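Local coordinates for lipopolysaccharide export system protein LptC (Vibrio cholerae, PDB 6MJP), which is probably required for lipopolysaccharide export, passing the glycolipid from the inner membrane to the periplasmic protein LptA, at residues 43-48 and 64-69; 58-63 and 81-86; 114-119 and 128-133. One frame throughout, in Å; residues are numbered along the deposited sequence.

Overall arrangement
After the N-terminal helix 3-30 the chain enters a twisted beta-jellyroll made of two antiparallel sheets. Contact 1 closes a loop by bringing 64-69 back to 43-48, just where both segments pass from one sheet to the other. Contact 2 crosses it in sequence: 58-63 lies between the segments of contact 1, whereas 81-86 comes after both. The two touch where Glu48 meets Val61 and Thr63, and where Ser64 meets Pro81. Contact 3 follows in series as the hairpin 114-119/128-133, its centre about 15 Å from that of contact 2 and 21 Å from that of contact 1. All three reach the sheet containing strands 47-52 to 157-161; contact 1 also ties in the other sheet.

Contact 1: residues 43-48 and 64-69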
# COMPACT_ATOMS: atom_id res chain seq x y z
N SER C 43 20.32 8.49 46.94
CA SER C 43 20.21 9.72 47.70
C SER C 43 18.78 9.88 48.18
O SER C 43 17.84 9.45 47.52
CB SER C 43 20.63 10.94 46.88
OG SER C 43 20.51 12.13 47.64
N GLY C 44 18.63 10.50 49.35
CA GLY C 44 17.31 10.77 49.89
C GLY C 44 17.39 11.84 50.95
O GLY C 44 18.45 12.09 51.52
N GLU C 45 16.24 12.46 51.23
CA GLU C 45 16.15 13.51 52.23
C GLU C 45 14.94 13.28 53.13
O GLU C 45 13.91 12.78 52.68
CB GLU C 45 16.08 14.90 51.59
CG GLU C 45 17.35 15.29 50.85
CD GLU C 45 17.26 16.66 50.21
OE1 GLU C 45 16.15 17.22 50.14
OE2 GLU C 45 18.31 17.18 49.78
N ASN C 46 15.10 13.66 54.40
CA ASN C 46 14.11 13.39 55.45
C ASN C 46 13.83 11.89 55.56
O ASN C 46 12.72 11.41 55.32
CB ASN C 46 12.82 14.18 55.20
CG ASN C 46 11.80 13.99 56.31
OD1 ASN C 46 12.16 13.63 57.43
ND2 ASN C 46 10.53 14.22 56.00
N LEU C 47 14.87 11.15 55.94
CA LEU C 47 14.81 9.69 55.97
C LEU C 47 14.75 9.17 57.40
O LEU C 47 15.34 9.73 58.33
CB LEU C 47 16.01 9.06 55.27
CG LEU C 47 16.15 9.36 53.79
CD1 LEU C 47 16.93 8.25 53.13
CD2 LEU C 47 14.78 9.50 53.15
N GLU C 48 14.04 8.06 57.56
CA GLU C 48 14.01 7.30 58.80
C GLU C 48 14.26 5.85 58.41
O GLU C 48 13.36 5.18 57.91
CB GLU C 48 12.67 7.46 59.51
CG GLU C 48 12.56 6.65 60.78
CD GLU C 48 11.12 6.35 61.15
OE1 GLU C 48 10.27 6.33 60.24
OE2 GLU C 48 10.85 6.13 62.34
N SER C 64 17.57 10.91 59.70
CA SER C 64 18.46 11.94 59.19
C SER C 64 17.70 12.82 58.20
O SER C 64 16.62 12.46 57.72
CB SER C 64 19.69 11.33 58.51
OG SER C 64 19.33 10.53 57.40
N ILE C 65 18.29 13.98 57.89
CA ILE C 65 17.72 14.87 56.89
C ILE C 65 18.28 14.60 55.50
O ILE C 65 17.73 15.10 54.51
CB ILE C 65 17.95 16.35 57.24
CG1 ILE C 65 19.42 16.73 57.06
CG2 ILE C 65 17.51 16.64 58.67
CD1 ILE C 65 19.68 18.22 57.18
N HIS C 66 19.35 13.81 55.40
CA HIS C 66 19.98 13.54 54.12
C HIS C 66 20.77 12.25 54.24
O HIS C 66 21.47 12.02 55.23
CB HIS C 66 20.90 14.70 53.71
CG HIS C 66 21.47 14.55 52.34
ND1 HIS C 66 20.68 14.47 51.22
CD2 HIS C 66 22.75 14.46 51.91
CE1 HIS C 66 21.45 14.34 50.15
NE2 HIS C 66 22.71 14.33 50.54
N LEU C 67 20.66 11.41 53.21
CA LEU C 67 21.26 10.08 53.22
C LEU C 67 21.77 9.74 51.84
O LEU C 67 21.05 9.91 50.85
CB LEU C 67 20.26 9.02 53.68
CG LEU C 67 20.91 7.66 53.90
CD1 LEU C 67 22.16 7.87 54.73
CD2 LEU C 67 19.95 6.70 54.59
N ASP C 68 23.00 9.22 51.77
CA ASP C 68 23.63 8.87 50.50
C ASP C 68 24.27 7.50 50.64
O ASP C 68 25.16 7.30 51.47
CB ASP C 68 24.68 9.92 50.10
CG ASP C 68 24.10 11.33 50.01
OD1 ASP C 68 22.93 11.47 49.63
OD2 ASP C 68 24.83 12.29 50.33
N HIS C 69 23.81 6.54 49.83
CA HIS C 69 24.33 5.18 49.84
C HIS C 69 25.28 4.98 48.68
O HIS C 69 24.94 5.32 47.55
CB HIS C 69 23.19 4.16 49.75
CG HIS C 69 23.52 2.82 50.34
ND1 HIS C 69 22.55 1.89 50.65
CD2 HIS C 69 24.70 2.26 50.69
CE1 HIS C 69 23.12 0.81 51.15
NE2 HIS C 69 24.42 1.01 51.19
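Leu47 and Leu67 cross at about a right angle, the CD1 branch of Leu47 lying against CB of Leu67 (3.5 Å) and reaching CD2 as well. With Ser64 they occupy one face of the pair; Ser43, His66 and Asp68 lie on the other. There OG of Ser43, anti to its own backbone nitrogen (chi1 180°), donates to OD1 of Asp68 at 3.2 Å, nearly along that oxygen's C-O axis. The imidazole of His66 sits beside it, with CE1 3.5 Å from Ser43 OG. Glu45 CG meets the edge of this ring 3.4 Å from ND1, and the carboxylate is turned steeply to the ring, 70° between planes. Both chains turn a corner here, at Glu45-Asn46 and at Ile65, as each passes between the two sheets of the jellyroll. Ile65 and His66 form a classic beta bulge opposite Lys79. Antiparallel bonds continue on both sides of the corner: Gly44 N to Leu67 O and Leu67 N to Gly44 O are each 2.9 Å, and Leu47 and Ser64 form a similar pair. At the corner Asn46 N bonds to Ile65 O. Segment 43-48 extends the pairing into a neighbouring permease subunit, whose Phe227 packs on Leu47.

Contact 2: residues 58-63 and 81-86; sequences RNYVIT and PILKVY
Leu83 CD1 rests against both Tyr60 and Ile62, 3.6 Å from Tyr60 CD1 and 3.7 Å from Ile62 CG1, on the inner side of this antiparallel pair in the LptC jellyroll. The strands run at 165° to each other. Ile62 runs alongside Pro81, its CG2 extending the apolar patch to Pro81 CB. Leu109 and Leu111 of the other sheet pack on Leu83 and Pro81. The Tyr60 hydroxyl bonds to Gln107. Between the strands, Val61 and Lys84 exchange backbone bonds and Thr63 N binds Ile82 O at 2.8 Å.

The other face is more polar and partly open to solvent, though Tyr86 is still well covered by Arg58 and Val61. Val61 is buried there, but Lys84 and Tyr86 are partly exposed, and Lys84 runs away from 58-63 to a salt bridge with Glu95. Toward Asn59 and Tyr86 the backbone pairing loosens: Tyr86 N to Asn59 O is a weak bond of 3.5 Å. A classic bulge at Asn59 and Tyr60, opposite Ser51, lies beside it. Tyr86 is held from two directions. Val61 CG2 approaches Tyr86 CE1 obliquely at 3.7 Å, while the guanidinium of Arg58, whose NH1 binds Gly89 O, stacks over a ring face in a cation-pi contact, with CZ 4.0 Å from the ring centroid.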
# COMPACT_ATOMS: atom_id res chain seq x y z
N ARG C 58 13.48 -4.88 66.30
CA ARG C 58 13.99 -3.56 65.96
C ARG C 58 15.30 -3.26 66.70
O ARG C 58 15.30 -3.03 67.91
CB ARG C 58 12.93 -2.50 66.29
CG ARG C 58 13.34 -1.07 65.94
CD ARG C 58 12.16 -0.11 66.00
NE ARG C 58 11.59 0.00 67.34
CZ ARG C 58 10.65 0.88 67.69
NH1 ARG C 58 10.20 0.90 68.93
NH2 ARG C 58 10.17 1.73 66.80
N ASN C 59 16.43 -3.25 65.97
CA ASN C 59 17.73 -3.00 66.59
C ASN C 59 17.94 -1.50 66.87
O ASN C 59 18.24 -1.11 68.00
CB ASN C 59 18.85 -3.55 65.69
CG ASN C 59 20.23 -3.55 66.37
OD1 ASN C 59 20.35 -3.66 67.59
ND2 ASN C 59 21.27 -3.45 65.56
N TYR C 60 17.77 -0.65 65.86
CA TYR C 60 18.01 0.78 66.02
C TYR C 60 17.26 1.53 64.93
O TYR C 60 16.71 0.93 64.00
CB TYR C 60 19.51 1.11 65.99
CG TYR C 60 20.17 0.78 64.67
CD1 TYR C 60 20.15 1.68 63.61
CD2 TYR C 60 20.80 -0.44 64.47
CE1 TYR C 60 20.73 1.38 62.39
CE2 TYR C 60 21.39 -0.75 63.26
CZ TYR C 60 21.36 0.17 62.22
OH TYR C 60 21.93 -0.12 61.01
N VAL C 61 17.26 2.85 65.04
CA VAL C 61 16.61 3.75 64.09
C VAL C 61 17.53 4.93 63.85
O VAL C 61 18.05 5.52 64.81
CB VAL C 61 15.23 4.22 64.59
CG1 VAL C 61 14.64 5.26 63.64
CG2 VAL C 61 14.27 3.05 64.77
N ILE C 62 17.76 5.27 62.59
CA ILE C 62 18.53 6.45 62.21
C ILE C 62 17.61 7.37 61.43
O ILE C 62 17.22 7.05 60.30
CB ILE C 62 19.77 6.10 61.39
CG1 ILE C 62 20.59 5.00 62.06
CG2 ILE C 62 20.62 7.34 61.21
CD1 ILE C 62 21.89 4.69 61.36
N THR C 63 17.26 8.51 62.03
CA THR C 63 16.46 9.53 61.37
C THR C 63 17.39 10.69 61.01
O THR C 63 17.93 11.36 61.89
CB THR C 63 15.32 10.00 62.28
OG1 THR C 63 14.55 8.86 62.69
CG2 THR C 63 14.42 10.97 61.54
N PRO C 81 22.33 13.12 61.52
CA PRO C 81 21.60 11.89 61.86
C PRO C 81 21.09 11.91 63.30
O PRO C 81 21.53 12.69 64.15
CB PRO C 81 22.65 10.79 61.62
CG PRO C 81 23.93 11.45 61.97
CD PRO C 81 23.79 12.91 61.58
N ILE C 82 20.13 11.02 63.56
CA ILE C 82 19.55 10.85 64.88
C ILE C 82 19.41 9.36 65.11
O ILE C 82 18.57 8.71 64.48
CB ILE C 82 18.18 11.54 65.02
CG1 ILE C 82 18.31 13.05 64.83
CG2 ILE C 82 17.53 11.16 66.34
CD1 ILE C 82 16.98 13.75 64.71
N LEU C 83 20.22 8.80 66.00
CA LEU C 83 20.25 7.36 66.22
C LEU C 83 19.54 7.01 67.52
O LEU C 83 20.02 7.37 68.60
CB LEU C 83 21.68 6.83 66.25
CG LEU C 83 21.73 5.35 66.65
CD1 LEU C 83 20.99 4.47 65.65
CD2 LEU C 83 23.16 4.92 66.76
N LYS C 84 18.45 6.27 67.43
CA LYS C 84 17.75 5.78 68.60
C LYS C 84 18.12 4.32 68.82
O LYS C 84 17.83 3.47 67.97
CB LYS C 84 16.24 5.96 68.45
CG LYS C 84 15.86 7.34 67.93
CD LYS C 84 14.38 7.45 67.63
CE LYS C 84 13.99 8.87 67.24
NZ LYS C 84 14.28 9.86 68.32
N VAL C 85 18.76 4.02 69.94
CA VAL C 85 19.09 2.64 70.29
C VAL C 85 17.95 2.06 71.11
O VAL C 85 17.36 2.75 71.95
CB VAL C 85 20.43 2.56 71.05
CG1 VAL C 85 20.82 1.11 71.28
CG2 VAL C 85 21.51 3.27 70.27
N TYR C 86 17.62 0.80 70.86
CA TYR C 86 16.49 0.15 71.51
C TYR C 86 16.94 -1.12 72.20
O TYR C 86 17.62 -1.96 71.59
CB TYR C 86 15.39 -0.18 70.51
CG TYR C 86 14.64 1.02 69.98
CD1 TYR C 86 15.14 1.76 68.92
CD2 TYR C 86 13.42 1.41 70.53
CE1 TYR C 86 14.45 2.85 68.42
CE2 TYR C 86 12.73 2.50 70.04
CZ TYR C 86 13.25 3.22 68.98
OH TYR C 86 12.58 4.32 68.48

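Contact 3: residues 114-119 and 128-133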
# COMPACT_ATOMS: atom_id res chain seq x y z
N ASP C 114 29.45 18.09 66.50
CA ASP C 114 28.54 18.28 67.63
C ASP C 114 27.76 17.01 67.90
O ASP C 114 26.60 16.90 67.48
CB ASP C 114 27.57 19.45 67.37
CG ASP C 114 28.22 20.79 67.58
OD1 ASP C 114 29.31 20.80 68.14
OD2 ASP C 114 27.60 21.82 67.16
N VAL C 115 28.37 16.08 68.63
CA VAL C 115 27.72 14.81 68.98
C VAL C 115 26.97 14.96 70.30
O VAL C 115 27.52 15.50 71.26
CB VAL C 115 28.76 13.68 69.07
CG1 VAL C 115 28.13 12.43 69.69
CG2 VAL C 115 29.34 13.39 67.69
N LEU C 116 25.72 14.52 70.33
CA LEU C 116 24.92 14.47 71.54
C LEU C 116 24.43 13.05 71.77
O LEU C 116 24.22 12.29 70.81
CB LEU C 116 23.73 15.45 71.45
CG LEU C 116 22.55 15.33 72.41
CD1 LEU C 116 22.97 15.75 73.80
CD2 LEU C 116 21.38 16.17 71.94
N ALA C 117 24.26 12.68 73.04
CA ALA C 117 23.83 11.32 73.38
C ALA C 117 23.02 11.35 74.66
O ALA C 117 23.58 11.50 75.75
CB ALA C 117 25.04 10.39 73.53
N LYS C 118 21.70 11.20 74.56
CA LYS C 118 20.84 11.21 75.73
C LYS C 118 20.43 9.79 76.10
O LYS C 118 20.29 8.91 75.24
CB LYS C 118 19.58 12.05 75.48
CG LYS C 118 19.87 13.50 75.12
N ASN C 119 20.25 9.57 77.40
CA ASN C 119 19.80 8.29 77.94
C ASN C 119 18.36 8.47 78.42
O ASN C 119 18.12 9.15 79.42
CB ASN C 119 20.70 7.83 79.08
CG ASN C 119 20.25 6.51 79.67
OD1 ASN C 119 19.71 5.65 78.97
ND2 ASN C 119 20.47 6.33 80.97
N THR C 128 23.21 12.53 80.10
CA THR C 128 23.65 13.18 78.88
C THR C 128 25.15 12.97 78.67
O THR C 128 25.92 12.91 79.62
CB THR C 128 23.36 14.69 78.91
OG1 THR C 128 22.09 14.91 79.55
CG2 THR C 128 23.31 15.26 77.51
N LEU C 129 25.54 12.87 77.40
CA LEU C 129 26.94 12.70 77.00
C LEU C 129 27.18 13.49 75.73
O LEU C 129 26.37 13.44 74.80
CB LEU C 129 27.26 11.21 76.78
CG LEU C 129 28.71 10.73 76.62
CD1 LEU C 129 28.77 9.24 76.83
CD2 LEU C 129 29.29 11.08 75.26
N THR C 130 28.30 14.23 75.68
CA THR C 130 28.66 15.03 74.52
C THR C 130 30.13 14.84 74.18
O THR C 130 30.96 14.60 75.07
CB THR C 130 28.37 16.53 74.72
OG1 THR C 130 29.04 17.00 75.90
CG2 THR C 130 26.87 16.78 74.85
N THR C 131 30.46 14.93 72.89
CA THR C 131 31.83 14.77 72.42
C THR C 131 31.91 15.27 70.98
O THR C 131 30.92 15.67 70.36
CB THR C 131 32.32 13.31 72.54
OG1 THR C 131 33.66 13.22 72.06
CG2 THR C 131 31.44 12.37 71.74
N SER C 132 33.13 15.25 70.44
CA SER C 132 33.36 15.75 69.09
C SER C 132 33.06 14.65 68.08
O SER C 132 32.10 14.74 67.31
CB SER C 132 34.79 16.27 68.98
OG SER C 132 35.06 17.36 69.86
N GLU C 133 33.85 13.59 68.13
CA GLU C 133 33.74 12.46 67.21
C GLU C 133 33.58 11.15 67.96
O GLU C 133 34.31 10.87 68.92
CB GLU C 133 34.96 12.37 66.32
CG GLU C 133 35.03 11.09 65.59
CD GLU C 133 36.07 10.13 66.15
OE1 GLU C 133 36.86 10.51 67.04
OE2 GLU C 133 36.11 8.96 65.71
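Val115 has the most surface buried here; it and Thr131 project together from one face, Val115 CG1 3.9 Å from Thr131 CG2. Its other branch, CG2, leans toward the carbonyl oxygen of Ser132 where the strand gives way to loop. With OG1 of Thr131 opposite the backbone nitrogen (chi1 180°) and bonded to Pro148 O, the methyl CG2 is left facing Val115. The backbones of this pair are joined by Val115 N to Thr131 O at 3.1 Å and by a weak return bond of 3.4 Å from Thr131 N to Val115 O. Ala117, on the same face, sets CB against Leu129 CB at 4.0 Å; Leu129 N binds Ala117 O at 2.9 Å, and the reciprocal bond is bent and weak. Thr128 belongs to the opposite face, where its CG2 meets Leu116 CD1 obliquely at 3.8 Å, and Thr130 CG2 approaches the same leucine methyl less closely. Together the segments form a beta hairpin in the middle of a jellyroll sheet. Strand 91-97 flanks 115-119, bonding through Thr97 to Leu116 and Glu95 to Lys118, while strand 148-152 borders 128-131 through Arg152 to Thr128 and Glu150 to Thr130.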